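Local coordinates for mandelate racemase/muconate lactonizing protein (Thermobispora bispora, PDB 3VC5), which probably catalyses the magnesium-dependent dehydration of D-glucarate to 5-dehydro-4-deoxy-D-glucarate, as a member of the enolase superfamily, at residues L40-A44 with K211-F215. Sequence-based numbering, arbitrary orientation.
Sequences LLNAA and KGGVF. With PO4 (phosphate ion), chain B.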
# COMPACT_ATOMS: atom_id res chain seq x y z
N LEU A 40 -8.25 -33.51 10.32
CA LEU A 40 -8.71 -32.86 9.12
C LEU A 40 -7.84 -33.30 7.93
O LEU A 40 -6.61 -33.19 7.96
CB LEU A 40 -8.64 -31.34 9.32
CG LEU A 40 -9.33 -30.80 10.57
CD1 LEU A 40 -9.19 -29.25 10.66
CD2 LEU A 40 -10.78 -31.22 10.66
N LEU A 41 -8.48 -33.84 6.90
CA LEU A 41 -7.78 -34.38 5.74
C LEU A 41 -7.52 -33.28 4.71
O LEU A 41 -8.31 -32.34 4.56
CB LEU A 41 -8.62 -35.50 5.12
CG LEU A 41 -8.84 -36.71 6.03
CD1 LEU A 41 -10.01 -37.54 5.54
CD2 LEU A 41 -7.58 -37.57 5.99
N ASN A 42 -6.42 -33.39 3.98
CA ASN A 42 -6.14 -32.42 2.94
C ASN A 42 -5.23 -33.09 1.90
O ASN A 42 -4.92 -34.29 2.01
CB ASN A 42 -5.52 -31.14 3.55
CG ASN A 42 -4.19 -31.40 4.22
OD1 ASN A 42 -3.52 -32.40 3.92
ND2 ASN A 42 -3.79 -30.52 5.14
N ALA A 43 -4.82 -32.35 0.87
CA ALA A 43 -3.96 -32.92 -0.16
C ALA A 43 -2.64 -33.48 0.37
O ALA A 43 -2.04 -34.37 -0.24
CB ALA A 43 -3.68 -31.88 -1.25
N ALA A 44 -2.14 -32.90 1.46
CA ALA A 44 -0.85 -33.30 2.04
C ALA A 44 -0.93 -34.43 3.07
O ALA A 44 0.09 -34.84 3.62
CB ALA A 44 -0.14 -32.05 2.66
N LYS A 211 -12.56 -28.13 1.84
CA LYS A 211 -11.19 -28.59 1.60
C LYS A 211 -11.24 -29.87 0.79
O LYS A 211 -11.78 -30.87 1.26
CB LYS A 211 -10.49 -28.88 2.94
CG LYS A 211 -9.01 -29.19 2.82
CD LYS A 211 -8.29 -27.93 2.28
CE LYS A 211 -7.25 -27.43 3.19
NZ LYS A 211 -6.62 -26.21 2.56
N GLY A 212 -10.64 -29.85 -0.41
CA GLY A 212 -10.61 -31.05 -1.26
C GLY A 212 -9.21 -31.63 -1.47
O GLY A 212 -8.31 -31.44 -0.62
N GLY A 213 -9.02 -32.34 -2.58
CA GLY A 213 -7.76 -33.02 -2.88
C GLY A 213 -7.59 -34.28 -2.03
O GLY A 213 -6.49 -34.79 -1.84
N VAL A 214 -8.71 -34.77 -1.49
CA VAL A 214 -8.70 -35.90 -0.59
C VAL A 214 -9.31 -37.12 -1.27
O VAL A 214 -8.73 -38.21 -1.25
CB VAL A 214 -9.51 -35.55 0.68
CG1 VAL A 214 -9.67 -36.77 1.60
CG2 VAL A 214 -8.86 -34.37 1.41
N PHE A 215 -10.49 -36.93 -1.87
CA PHE A 215 -11.18 -38.00 -2.60
C PHE A 215 -11.14 -37.72 -4.08
O PHE A 215 -10.85 -36.60 -4.49
CB PHE A 215 -12.63 -38.09 -2.12
CG PHE A 215 -12.77 -38.71 -0.76
CD1 PHE A 215 -13.00 -37.93 0.37
CD2 PHE A 215 -12.67 -40.09 -0.61
CE1 PHE A 215 -13.13 -38.51 1.61
CE2 PHE A 215 -12.80 -40.68 0.63
CZ PHE A 215 -13.03 -39.89 1.76
P PO4 B . -4.69 -26.52 6.00
O1 PO4 B . -4.85 -27.97 5.75
O2 PO4 B . -5.30 -26.28 7.37
O3 PO4 B . -3.27 -26.13 6.03
O4 PO4 B . -5.39 -25.80 4.96
O HOH W 1 -10.98 -32.30 3.47
O HOH W 2 -5.16 -36.37 0.09
O HOH W 3 -6.26 -30.01 0.36
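Val214 sets its two methyls against one side of the Leu41-Asn42 backbone, a worked example of two domains meeting over an active site through apolar touches and shared water. Its CG2 lies 3.7 Å from Asn42 N, while CG1, anti to the backbone N (chi1 174°), turns to Leu41 CB at 3.9 Å; the Leu41 and Val214 side chains cross at about a right angle. Beside them Ala43 CA directs a C-H at Gly213 O, 3.6 Å away. Polar backbone atoms are joined through ordered water: one molecule donates to both Leu41 O and Lys211 O, and another donates to Gly212 O while accepting from Ala43 N. In this enolase-superfamily fold of capping domain and modified TIM barrel, 40-44 belongs to the N-terminal capping domain, and 211-215 runs from the last residue of barrel strand 208-211 into the loop before helix 217-230. Both send a polar group to one bound phosphate, probably from the crystallisation liquor: Asn42 ND2 gives O1 a fairly straight bond of 2.8 Å (160°), and Lys211 NZ reaches O4 at 2.7 Å. Bends at chi2 and chi3 carry the lysine, a predicted proton acceptor, past Asn42 CB to the anion. Cutting Lys211 back to an alanine is likely to leave phosphate O4 without this bond and Asp239 without its salt-bridge mate. Further out, Asp239, a magnesium ligand in this protein, Asn241 and Tyr167 share NZ with the phosphate, Asp423 takes a bond from Asn42 ND2, and the carboxylate of Glu220 grips the backbone N-H groups of Gly213, Val214 and Phe215.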